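Local structure of glucose-inhibited division protein A-related protein, probable oxidoreductase (Thermus thermophilus, 2CUL) at residues A[57-62]-A[68-73]; A[186-191]-A[207-212]; A[191-196]-A[220-225]. The protein binds flavin-adenine dinucleotide on a Rossmann fold and is probably an oxidoreductase, a small relative of the GidA flavoproteins that act in tRNA modification. All coordinates share one frame; numbering follows the deposited sequence.

Contact 1 (A[57-62]-A[68-73]); sequences ERAYDP and WAFHAR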
loop_
_atom_site.group_PDB
_atom_site.type_symbol
_atom_site.label_atom_id
_atom_site.label_comp_id
_atom_site.label_asym_id
_atom_site.label_seq_id
_atom_site.Cartn_x
_atom_site.Cartn_y
_atom_site.Cartn_z
ATOM N N GLU A 57 -8.835 -12.845 -4.498
ATOM C CA GLU A 57 -9.459 -14.112 -4.874
ATOM C C GLU A 57 -9.012 -14.558 -6.264
ATOM O O GLU A 57 -8.700 -15.728 -6.486
ATOM C CB GLU A 57 -10.984 -13.982 -4.844
ATOM C CG GLU A 57 -11.720 -15.244 -5.287
ATOM C CD GLU A 57 -13.224 -15.152 -5.096
ATOM O OE1 GLU A 57 -13.849 -14.242 -5.672
ATOM O OE2 GLU A 57 -13.780 -15.997 -4.366
ATOM N N ARG A 58 -8.978 -13.617 -7.201
ATOM C CA ARG A 58 -8.581 -13.922 -8.572
ATOM C C ARG A 58 -7.131 -14.384 -8.685
ATOM O O ARG A 58 -6.805 -15.216 -9.531
ATOM C CB ARG A 58 -8.808 -12.695 -9.460
ATOM C CG ARG A 58 -10.260 -12.238 -9.495
ATOM C CD ARG A 58 -10.392 -10.813 -10.013
ATOM N NE ARG A 58 -11.743 -10.291 -9.819
ATOM C CZ ARG A 58 -12.726 -10.381 -10.710
ATOM N NH1 ARG A 58 -12.519 -10.970 -11.880
ATOM N NH2 ARG A 58 -13.921 -9.880 -10.426
ATOM N N ALA A 59 -6.261 -13.851 -7.830
ATOM C CA ALA A 59 -4.844 -14.207 -7.862
ATOM C C ALA A 59 -4.530 -15.571 -7.254
ATOM O O ALA A 59 -3.487 -16.155 -7.532
ATOM C CB ALA A 59 -4.025 -13.128 -7.152
ATOM N N TYR A 60 -5.435 -16.073 -6.423
ATOM C CA TYR A 60 -5.252 -17.360 -5.764
ATOM C C TYR A 60 -5.302 -18.556 -6.715
ATOM O O TYR A 60 -6.078 -18.571 -7.667
ATOM C CB TYR A 60 -6.331 -17.531 -4.693
ATOM C CG TYR A 60 -6.318 -18.868 -3.986
ATOM C CD1 TYR A 60 -5.317 -19.191 -3.075
ATOM C CD2 TYR A 60 -7.337 -19.799 -4.206
ATOM C CE1 TYR A 60 -5.331 -20.408 -2.391
ATOM C CE2 TYR A 60 -7.359 -21.013 -3.533
ATOM C CZ TYR A 60 -6.356 -21.310 -2.626
ATOM O OH TYR A 60 -6.386 -22.504 -1.941
ATOM N N ASP A 61 -4.466 -19.554 -6.437
ATOM C CA ASP A 61 -4.421 -20.790 -7.218
ATOM C C ASP A 61 -4.366 -21.912 -6.189
ATOM O O ASP A 61 -3.362 -22.088 -5.502
ATOM C CB ASP A 61 -3.171 -20.843 -8.103
ATOM C CG ASP A 61 -3.136 -22.081 -8.989
ATOM O OD1 ASP A 61 -3.837 -23.065 -8.673
ATOM O OD2 ASP A 61 -2.399 -22.075 -9.996
ATOM N N PRO A 62 -5.453 -22.687 -6.061
ATOM C CA PRO A 62 -5.479 -23.782 -5.088
ATOM C C PRO A 62 -4.450 -24.882 -5.335
ATOM O O PRO A 62 -4.205 -25.717 -4.463
ATOM C CB PRO A 62 -6.915 -24.290 -5.187
ATOM C CG PRO A 62 -7.243 -24.062 -6.615
ATOM C CD PRO A 62 -6.682 -22.677 -6.873
ATOM N N TRP A 68 5.884 -16.530 -4.425
ATOM C CA TRP A 68 6.382 -15.698 -5.519
ATOM C C TRP A 68 5.443 -15.796 -6.715
ATOM O O TRP A 68 5.210 -14.810 -7.407
ATOM C CB TRP A 68 7.796 -16.107 -5.951
ATOM C CG TRP A 68 8.334 -15.247 -7.092
ATOM C CD1 TRP A 68 8.009 -15.338 -8.420
ATOM C CD2 TRP A 68 9.246 -14.151 -6.982
ATOM N NE1 TRP A 68 8.661 -14.365 -9.140
ATOM C CE2 TRP A 68 9.428 -13.623 -8.281
ATOM C CE3 TRP A 68 9.928 -13.562 -5.909
ATOM C CZ2 TRP A 68 10.266 -12.532 -8.535
ATOM C CZ3 TRP A 68 10.760 -12.480 -6.161
ATOM C CH2 TRP A 68 10.921 -11.975 -7.467
ATOM N N ALA A 69 4.904 -16.987 -6.954
ATOM C CA ALA A 69 3.983 -17.193 -8.065
ATOM C C ALA A 69 2.703 -16.394 -7.842
ATOM O O ALA A 69 2.113 -15.871 -8.790
ATOM C CB ALA A 69 3.665 -18.678 -8.218
ATOM N N PHE A 70 2.267 -16.301 -6.585
ATOM C CA PHE A 70 1.070 -15.531 -6.265
ATOM C C PHE A 70 1.357 -14.081 -6.655
ATOM O O PHE A 70 0.536 -13.418 -7.287
ATOM C CB PHE A 70 0.755 -15.613 -4.767
ATOM C CG PHE A 70 -0.463 -14.827 -4.360
ATOM C CD1 PHE A 70 -1.720 -15.421 -4.352
ATOM C CD2 PHE A 70 -0.353 -13.485 -4.007
ATOM C CE1 PHE A 70 -2.855 -14.691 -3.998
ATOM C CE2 PHE A 70 -1.482 -12.743 -3.652
ATOM C CZ PHE A 70 -2.734 -13.347 -3.649
ATOM N N HIS A 71 2.535 -13.596 -6.273
ATOM C CA HIS A 71 2.942 -12.239 -6.610
ATOM C C HIS A 71 2.889 -12.026 -8.123
ATOM O O HIS A 71 2.351 -11.030 -8.599
ATOM C CB HIS A 71 4.368 -11.966 -6.106
ATOM C CG HIS A 71 5.193 -11.143 -7.048
ATOM N ND1 HIS A 71 6.166 -11.688 -7.859
ATOM C CD2 HIS A 71 5.156 -9.821 -7.343
ATOM C CE1 HIS A 71 6.692 -10.738 -8.612
ATOM N NE2 HIS A 71 6.096 -9.597 -8.319
ATOM N N ALA A 72 3.441 -12.972 -8.879
ATOM C CA ALA A 72 3.467 -12.838 -10.330
ATOM C C ALA A 72 2.081 -12.843 -10.959
ATOM O O ALA A 72 1.814 -12.066 -11.877
ATOM C CB ALA A 72 4.331 -13.943 -10.949
ATOM N N ARG A 73 1.201 -13.719 -10.483
ATOM C CA ARG A 73 -0.150 -13.779 -11.029
ATOM C C ARG A 73 -0.923 -12.499 -10.719
ATOM O O ARG A 73 -1.648 -11.978 -11.569
ATOM C CB ARG A 73 -0.907 -14.995 -10.475
ATOM C CG ARG A 73 -0.409 -16.339 -11.004
ATOM C CD ARG A 73 -1.420 -17.440 -10.706
ATOM N NE ARG A 73 -1.737 -17.483 -9.282
ATOM C CZ ARG A 73 -0.973 -18.059 -8.360
ATOM N NH1 ARG A 73 0.155 -18.665 -8.707
ATOM N NH2 ARG A 73 -1.322 -18.000 -7.083
HETATM O O HOH W 1 -4.518 -16.524 -10.526
#
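Arg-73 holds the carbonyl oxygen of Ala-59 side-on, with two nitrogens of its guanidinium converging on that one acceptor. NE lies 2.8 Å and NH2 2.9 Å from Ala-59 O, and the oxygen sits close to the guanidinium plane; both hydrogen bonds are bent (146° and 140°), since NE-H and NH2-H run nearly parallel and share one acceptor. A turn at chi3 (-55°) brings the guanidinium across to the carbonyl, while its two faces are taken up by Asp-61 CB, 3.5 Å above its centre, and, toward the rim on the other side, by Ala-69 O from the preceding turn of its own helix. Beside this grip the packing is close and apolar. The methyl of Ala-59 rests over the face of the Phe-70 ring, CB 3.7 Å from CE1, in a CH-pi contact, and Pro-42 and Ala-74 add to the surroundings of this buried pair. The other side is looser and wetter. Water 1 gives a hydrogen bond to Arg-58 O (2.8 Å) and accepts a weak one from Arg-73 NE, and the carboxylate of Asp-61 stays well out of the guanidinium plane, its OD2 4.5 Å from Arg-73 NH1. It takes the backbone N-H of Lys-63 on OD1. The short helix 55-59 is tied to helix 67-79 mainly through a backbone carbonyl, whose two-donor bond would fix the rotation of the guanidinium, while Asp-61 and, as a weak, long partner of NH1, Asp-64 probably add long-range attraction to the arginine charge.

Contact 2 (A[186-191]-A[207-212]); sequences EEWEEK and CVREGD. With FAD (flavin-adenine dinucleotide), chain B.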
loop_
_atom_site.group_PDB
_atom_site.type_symbol
_atom_site.label_atom_id
_atom_site.label_comp_id
_atom_site.label_asym_id
_atom_site.label_seq_id
_atom_site.Cartn_x
_atom_site.Cartn_y
_atom_site.Cartn_z
ATOM N N GLU A 186 -5.801 8.583 15.684
ATOM C CA GLU A 186 -6.366 9.932 15.660
ATOM C C GLU A 186 -6.093 10.667 14.350
ATOM O O GLU A 186 -6.772 11.637 14.029
ATOM C CB GLU A 186 -5.826 10.748 16.842
ATOM C CG GLU A 186 -6.249 12.217 16.878
ATOM C CD GLU A 186 -7.757 12.416 16.863
ATOM O OE1 GLU A 186 -8.468 11.689 17.587
ATOM O OE2 GLU A 186 -8.228 13.314 16.134
ATOM N N GLU A 187 -5.104 10.202 13.593
ATOM C CA GLU A 187 -4.762 10.829 12.318
ATOM C C GLU A 187 -5.709 10.399 11.209
ATOM O O GLU A 187 -5.875 11.096 10.211
ATOM C CB GLU A 187 -3.353 10.415 11.882
ATOM C CG GLU A 187 -2.241 10.758 12.842
ATOM C CD GLU A 187 -1.754 12.176 12.678
ATOM O OE1 GLU A 187 -2.376 12.948 11.913
ATOM O OE2 GLU A 187 -0.748 12.519 13.323
ATOM N N TRP A 188 -6.338 9.250 11.404
ATOM C CA TRP A 188 -7.182 8.647 10.384
ATOM C C TRP A 188 -8.690 8.646 10.628
ATOM O O TRP A 188 -9.150 8.347 11.725
ATOM C CB TRP A 188 -6.678 7.215 10.204
ATOM C CG TRP A 188 -7.195 6.456 9.040
ATOM C CD1 TRP A 188 -6.964 6.709 7.718
ATOM C CD2 TRP A 188 -7.939 5.236 9.092
ATOM N NE1 TRP A 188 -7.508 5.713 6.943
ATOM C CE2 TRP A 188 -8.114 4.796 7.762
ATOM C CE3 TRP A 188 -8.469 4.466 10.135
ATOM C CZ2 TRP A 188 -8.799 3.618 7.446
ATOM C CZ3 TRP A 188 -9.152 3.291 9.822
ATOM C CH2 TRP A 188 -9.308 2.882 8.486
ATOM N N GLU A 189 -9.450 8.992 9.591
ATOM C CA GLU A 189 -10.910 8.987 9.658
ATOM C C GLU A 189 -11.357 7.692 8.976
ATOM O O GLU A 189 -11.372 7.597 7.751
ATOM C CB GLU A 189 -11.479 10.208 8.930
ATOM C CG GLU A 189 -12.997 10.308 8.950
ATOM C CD GLU A 189 -13.500 11.675 8.505
ATOM O OE1 GLU A 189 -13.117 12.133 7.405
ATOM O OE2 GLU A 189 -14.283 12.291 9.258
ATOM N N GLU A 190 -11.713 6.699 9.784
ATOM C CA GLU A 190 -12.116 5.385 9.288
ATOM C C GLU A 190 -13.170 5.358 8.180
ATOM O O GLU A 190 -13.066 4.570 7.243
ATOM C CB GLU A 190 -12.592 4.521 10.459
ATOM C CG GLU A 190 -12.798 3.059 10.111
ATOM C CD GLU A 190 -13.280 2.245 11.298
ATOM O OE1 GLU A 190 -12.612 2.278 12.352
ATOM O OE2 GLU A 190 -14.323 1.570 11.175
ATOM N N LYS A 191 -14.177 6.216 8.279
ATOM C CA LYS A 191 -15.247 6.240 7.284
ATOM C C LYS A 191 -14.832 6.745 5.903
ATOM O O LYS A 191 -15.384 6.315 4.891
ATOM C CB LYS A 191 -16.411 7.099 7.784
ATOM C CG LYS A 191 -17.031 6.635 9.092
ATOM C CD LYS A 191 -18.125 7.593 9.547
ATOM C CE LYS A 191 -17.574 8.994 9.782
ATOM N NZ LYS A 191 -18.636 9.961 10.178
ATOM N N CYS A 207 -0.682 0.158 7.184
ATOM C CA CYS A 207 -0.066 1.390 7.665
ATOM C C CYS A 207 -1.023 2.222 8.523
ATOM O O CYS A 207 -0.610 3.211 9.124
ATOM C CB CYS A 207 0.523 2.223 6.505
ATOM S SG CYS A 207 -0.619 3.146 5.446
ATOM N N VAL A 208 -2.293 1.815 8.597
ATOM C CA VAL A 208 -3.263 2.525 9.440
ATOM C C VAL A 208 -4.021 1.616 10.409
ATOM O O VAL A 208 -4.437 2.058 11.479
ATOM C CB VAL A 208 -4.304 3.334 8.617
ATOM C CG1 VAL A 208 -3.642 4.551 8.013
ATOM C CG2 VAL A 208 -4.925 2.474 7.539
ATOM N N ARG A 209 -4.208 0.352 10.041
ATOM C CA ARG A 209 -4.916 -0.577 10.919
ATOM C C ARG A 209 -4.491 -2.016 10.668
ATOM O O ARG A 209 -4.259 -2.415 9.526
ATOM C CB ARG A 209 -6.430 -0.443 10.729
ATOM C CG ARG A 209 -7.240 -1.351 11.641
ATOM C CD ARG A 209 -8.680 -0.881 11.763
ATOM N NE ARG A 209 -9.354 -0.810 10.471
ATOM C CZ ARG A 209 -10.594 -0.361 10.303
ATOM N NH1 ARG A 209 -11.299 0.057 11.346
ATOM N NH2 ARG A 209 -11.129 -0.327 9.092
ATOM N N GLU A 210 -4.390 -2.792 11.743
ATOM C CA GLU A 210 -3.982 -4.186 11.625
ATOM C C GLU A 210 -5.034 -5.033 10.923
ATOM O O GLU A 210 -6.215 -4.678 10.876
ATOM C CB GLU A 210 -3.689 -4.778 13.009
ATOM C CG GLU A 210 -2.444 -4.216 13.670
ATOM C CD GLU A 210 -2.068 -4.958 14.937
ATOM O OE1 GLU A 210 -2.836 -4.893 15.918
ATOM O OE2 GLU A 210 -1.003 -5.610 14.949
ATOM N N GLY A 211 -4.588 -6.155 10.367
ATOM C CA GLY A 211 -5.491 -7.050 9.672
ATOM C C GLY A 211 -4.729 -8.046 8.821
ATOM O O GLY A 211 -3.525 -7.895 8.626
ATOM N N ASP A 212 -5.426 -9.071 8.331
ATOM C CA ASP A 212 -4.811 -10.094 7.489
ATOM C C ASP A 212 -5.073 -9.783 6.014
ATOM O O ASP A 212 -5.622 -8.731 5.694
ATOM C CB ASP A 212 -5.354 -11.481 7.841
ATOM C CG ASP A 212 -6.866 -11.554 7.781
ATOM O OD1 ASP A 212 -7.486 -10.770 7.035
ATOM O OD2 ASP A 212 -7.430 -12.415 8.481
HETATM P PA FAD B . 1.915 -4.626 1.714
HETATM O O1A FAD B . 3.137 -4.892 2.488
HETATM O O2A FAD B . 1.173 -5.757 1.099
HETATM O O5B FAD B . 2.245 -3.594 0.544
HETATM C C5B FAD B . 2.960 -2.390 0.829
HETATM C C4B FAD B . 3.586 -1.955 -0.491
HETATM O O4B FAD B . 4.011 -0.602 -0.326
HETATM C C3B FAD B . 4.836 -2.759 -0.901
HETATM O O3B FAD B . 4.763 -3.209 -2.237
HETATM C C2B FAD B . 5.956 -1.792 -0.654
HETATM O O2B FAD B . 7.144 -2.025 -1.375
HETATM C C1B FAD B . 5.275 -0.461 -0.957
HETATM N N9A FAD B . 5.928 0.715 -0.385
HETATM C C8A FAD B . 6.175 0.963 0.945
HETATM N N7A FAD B . 6.783 2.127 1.136
HETATM C C5A FAD B . 6.931 2.652 -0.133
HETATM C C6A FAD B . 7.502 3.862 -0.596
HETATM N N6A FAD B . 8.034 4.774 0.198
HETATM N N1A FAD B . 7.491 4.090 -1.963
HETATM C C2A FAD B . 6.942 3.157 -2.813
HETATM N N3A FAD B . 6.382 1.980 -2.428
HETATM C C4A FAD B . 6.403 1.776 -1.083
HETATM N N1 FAD B . -1.419 -11.450 6.966
HETATM C C2 FAD B . -1.869 -12.680 6.544
HETATM O O2 FAD B . -3.005 -12.834 6.168
HETATM N N3 FAD B . -0.974 -13.761 6.557
HETATM C C4 FAD B . 0.339 -13.678 6.971
HETATM O O4 FAD B . 1.081 -14.683 6.956
HETATM C C4X FAD B . 0.798 -12.418 7.407
HETATM N N5 FAD B . 2.105 -12.259 7.846
HETATM C C5X FAD B . 2.561 -11.027 8.275
HETATM C C6 FAD B . 3.878 -10.893 8.712
HETATM C C7 FAD B . 4.401 -9.663 9.153
HETATM C C7M FAD B . 5.838 -9.590 9.607
HETATM C C8 FAD B . 3.533 -8.513 9.147
HETATM C C8M FAD B . 4.014 -7.159 9.594
HETATM C C9 FAD B . 2.190 -8.633 8.713
HETATM C C9A FAD B . 1.673 -9.879 8.269
HETATM N N10 FAD B . 0.317 -10.046 7.816
HETATM C C10 FAD B . -0.120 -11.314 7.389
HETATM C "C1'" FAD B . -0.673 -8.896 7.800
HETATM C "C2'" FAD B . -1.061 -8.259 6.447
HETATM O "O2'" FAD B . -1.954 -9.105 5.773
HETATM C "C3'" FAD B . 0.158 -7.987 5.542
HETATM O "O3'" FAD B . 1.093 -7.120 6.182
HETATM C "C4'" FAD B . -0.220 -7.310 4.209
HETATM O "O4'" FAD B . 0.870 -7.350 3.291
HETATM C "C5'" FAD B . -0.646 -5.856 4.490
HETATM O "O5'" FAD B . -1.049 -5.227 3.262
HETATM P P FAD B . -0.614 -3.753 2.873
HETATM O O1P FAD B . -1.281 -3.503 1.584
HETATM O O2P FAD B . -0.925 -2.791 3.984
HETATM O O3P FAD B . 0.951 -3.801 2.711
#
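The Trp-188 indole is occupied on both faces: Val-208 lies against one, and the CA of Glu-190, from the same segment as the indole, packs toward the rim of the other. Val-208 CB stands 4.1 Å from the centroid of the five-membered ring, almost on its normal, as a CH-pi contact; its two methyls spread over the ring, CG1 toward CD1 and CG2 toward CE2 (4.0 Å). At the far edge of the six-membered ring comes the guanidinium of Arg-209, nearly perpendicular to the indole (80°). It is the arginine that offers its face here and the tryptophan its edge, with CH2 3.7 Å from NH2. With chi1 at -178°, CG anti to the backbone N, Arg-209 extends toward the indole before bending at chi3. Its NH1 then meets Glu-190 OE1 at 2.8 Å in a salt bridge, the carboxylate turned well away from coplanar with the guanidinium. The second charge partner of the arginine is Glu-219 of helix 213-230, at NH2, and the indole NE1 is bonded to Ala-203 O in the edge strand of the central sheet. Farther along the same loop the chain reaches the flavin: Gly-211 O comes within 3.1 Å of C1' of FAD, and Asp-212 CB within 3.2 Å of its O2. Asp-212 is also the N-cap of helix 213-230, its OD1 taking the backbone N-H of Arg-215. The last parallel strand of the Rossmann fold thus leads, through a loop of the FAD pocket, into a helix with its N-terminus by flavin O2, as in related flavoproteins.

Contact 3 (A[191-196]-A[220-225]); sequences KTFRLK and GKRLAE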
loop_
_atom_site.group_PDB
_atom_site.type_symbol
_atom_site.label_atom_id
_atom_site.label_comp_id
_atom_site.label_asym_id
_atom_site.label_seq_id
_atom_site.Cartn_x
_atom_site.Cartn_y
_atom_site.Cartn_z
ATOM N N LYS A 191 -14.177 6.216 8.279
ATOM C CA LYS A 191 -15.247 6.240 7.284
ATOM C C LYS A 191 -14.832 6.745 5.903
ATOM O O LYS A 191 -15.384 6.315 4.891
ATOM C CB LYS A 191 -16.411 7.099 7.784
ATOM C CG LYS A 191 -17.031 6.635 9.092
ATOM C CD LYS A 191 -18.125 7.593 9.547
ATOM C CE LYS A 191 -17.574 8.994 9.782
ATOM N NZ LYS A 191 -18.636 9.961 10.178
ATOM N N THR A 192 -13.858 7.649 5.868
ATOM C CA THR A 192 -13.400 8.249 4.617
ATOM C C THR A 192 -11.969 7.905 4.222
ATOM O O THR A 192 -11.538 8.230 3.116
ATOM C CB THR A 192 -13.481 9.774 4.700
ATOM O OG1 THR A 192 -12.620 10.232 5.752
ATOM C CG2 THR A 192 -14.908 10.218 4.997
ATOM N N PHE A 193 -11.234 7.281 5.137
ATOM C CA PHE A 193 -9.837 6.909 4.906
ATOM C C PHE A 193 -8.927 8.131 4.897
ATOM O O PHE A 193 -7.745 8.031 4.589
ATOM C CB PHE A 193 -9.693 6.162 3.577
ATOM C CG PHE A 193 -10.340 4.808 3.571
ATOM C CD1 PHE A 193 -9.634 3.684 3.985
ATOM C CD2 PHE A 193 -11.664 4.661 3.169
ATOM C CE1 PHE A 193 -10.238 2.427 4.000
ATOM C CE2 PHE A 193 -12.277 3.409 3.180
ATOM C CZ PHE A 193 -11.562 2.292 3.596
ATOM N N ARG A 194 -9.479 9.285 5.254
ATOM C CA ARG A 194 -8.708 10.518 5.258
ATOM C C ARG A 194 -7.693 10.653 6.387
ATOM O O ARG A 194 -7.961 10.286 7.532
ATOM C CB ARG A 194 -9.653 11.724 5.329
ATOM C CG ARG A 194 -10.439 11.998 4.058
ATOM C CD ARG A 194 -9.667 12.917 3.123
ATOM N NE ARG A 194 -9.547 14.267 3.671
ATOM C CZ ARG A 194 -8.411 14.819 4.089
ATOM N NH1 ARG A 194 -8.417 16.053 4.577
ATOM N NH2 ARG A 194 -7.267 14.152 4.008
ATOM N N LEU A 195 -6.516 11.162 6.038
ATOM C CA LEU A 195 -5.484 11.472 7.018
ATOM C C LEU A 195 -5.747 12.974 7.107
ATOM O O LEU A 195 -5.180 13.777 6.359
ATOM C CB LEU A 195 -4.084 11.170 6.474
ATOM C CG LEU A 195 -3.687 9.688 6.481
ATOM C CD1 LEU A 195 -2.281 9.540 5.905
ATOM C CD2 LEU A 195 -3.731 9.138 7.906
ATOM N N LYS A 196 -6.663 13.326 8.006
ATOM C CA LYS A 196 -7.133 14.695 8.202
ATOM C C LYS A 196 -6.136 15.814 8.459
ATOM O O LYS A 196 -6.499 16.990 8.354
ATOM C CB LYS A 196 -8.185 14.716 9.315
ATOM C CG LYS A 196 -7.656 14.305 10.676
ATOM C CD LYS A 196 -8.728 14.447 11.744
ATOM C CE LYS A 196 -8.233 13.952 13.090
ATOM N NZ LYS A 196 -7.012 14.677 13.545
ATOM N N GLY A 220 -9.251 -2.118 0.984
ATOM C CA GLY A 220 -8.943 -1.496 -0.292
ATOM C C GLY A 220 -10.199 -1.295 -1.120
ATOM O O GLY A 220 -10.366 -0.263 -1.772
ATOM N N LYS A 221 -11.084 -2.288 -1.103
ATOM C CA LYS A 221 -12.335 -2.194 -1.846
ATOM C C LYS A 221 -13.224 -1.110 -1.237
ATOM O O LYS A 221 -13.874 -0.352 -1.956
ATOM C CB LYS A 221 -13.071 -3.535 -1.830
ATOM C CG LYS A 221 -14.376 -3.516 -2.617
ATOM C CD LYS A 221 -14.990 -4.897 -2.726
ATOM C CE LYS A 221 -16.216 -4.872 -3.624
ATOM N NZ LYS A 221 -16.847 -6.216 -3.736
ATOM N N ARG A 222 -13.246 -1.040 0.093
ATOM C CA ARG A 222 -14.057 -0.044 0.791
ATOM C C ARG A 222 -13.582 1.361 0.437
ATOM O O ARG A 222 -14.388 2.277 0.260
ATOM C CB ARG A 222 -13.976 -0.261 2.307
ATOM C CG ARG A 222 -14.960 0.577 3.121
ATOM C CD ARG A 222 -15.042 0.088 4.566
ATOM N NE ARG A 222 -13.861 0.415 5.367
ATOM C CZ ARG A 222 -13.612 1.611 5.896
ATOM N NH1 ARG A 222 -14.460 2.617 5.713
ATOM N NH2 ARG A 222 -12.520 1.798 6.625
ATOM N N LEU A 223 -12.270 1.534 0.342
ATOM C CA LEU A 223 -11.715 2.831 -0.019
ATOM C C LEU A 223 -12.107 3.155 -1.455
ATOM O O LEU A 223 -12.502 4.278 -1.758
ATOM C CB LEU A 223 -10.188 2.827 0.112
ATOM C CG LEU A 223 -9.455 3.999 -0.554
ATOM C CD1 LEU A 223 -9.941 5.326 0.023
ATOM C CD2 LEU A 223 -7.953 3.837 -0.351
ATOM N N ALA A 224 -11.992 2.167 -2.337
ATOM C CA ALA A 224 -12.344 2.374 -3.740
ATOM C C ALA A 224 -13.797 2.822 -3.856
ATOM O O ALA A 224 -14.114 3.751 -4.601
ATOM C CB ALA A 224 -12.119 1.089 -4.536
ATOM N N GLU A 225 -14.682 2.162 -3.114
ATOM C CA GLU A 225 -16.096 2.515 -3.150
ATOM C C GLU A 225 -16.324 3.931 -2.637
ATOM O O GLU A 225 -17.169 4.654 -3.160
ATOM C CB GLU A 225 -16.911 1.517 -2.331
ATOM C CG GLU A 225 -16.804 0.088 -2.850
ATOM C CD GLU A 225 -17.583 -0.906 -2.009
ATOM O OE1 GLU A 225 -17.461 -0.860 -0.768
ATOM O OE2 GLU A 225 -18.305 -1.742 -2.591
HETATM O O HOH W 2 -16.572 3.442 4.048
#
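Arg-222 reaches across to the backbone at Lys-191 with NH1, which donates to Glu-190 O and, through water 2, is linked to Lys-191 O. The water accepts from Arg-222 NH1 at 2.8 Å and donates to Lys-191 O at 3.2 Å, lying at the edge of the guanidinium, in its plane. NE makes a salt bridge with Glu-219 one turn earlier, so both protein partners help to hold the group in place. Bent at chi3 (73°), the arginine turns back toward Phe-193, but the ring and the guanidinium are modelled too close together, and the detail of their stacking is doubtful. The aliphatic part of the arginine follows the rim of the ring, Arg-222 CG in the ring plane, 3.8 Å from Phe-193 CZ. Leu-223 supplies the main support of the phenyl group: its CB stands over the middle of a ring face, 3.6 Å from the centroid and close to the normal, and its CD1 reaches Phe-193 CG at 3.6 Å. Phe-193 owes its place to the backbone. With phi 72° and psi 8° it has a left-handed conformation, and together with Arg-194 it faces Glu-189 in a G1 beta bulge, at the turn of the small hairpin formed by strands 188-189 and 194-195. The bulge points the phenyl group at helix 213-230, which covers the hairpin here, and Phe-193 is also bonded through its backbone to Ala-203 of the edge strand of the main sheet. Inside the turn, Thr-192 OG1 receives a weak bond from Arg-194 N (3.3 Å) and is itself paired with Glu-189 OE1. On the helix side, Leu-223 also touches Thr-18 of helix 13-24.

In the fold
Contact 1 comes first along the chain and closes before the others open; it joins two neighbouring helices, 55-59 and 67-79. Its centre lies about 26 Å from that of contact 2 and 25 Å from that of contact 3, with nearest atoms about 11 Å and 8 Å away, not touching. Contacts 2 and 3, about 9 Å apart between centres, share Lys-191, alternate in sequence and meet through the hairpin of strands 188-189 and 194-195, where Glu-189 N and Arg-194 O pair. Together they set this hairpin against helix 213-230 and the FAD-touching loop before it, behind one part of the flavin site, whereas the Phe-70 side chain of contact 1 is about 9 Å from FAD.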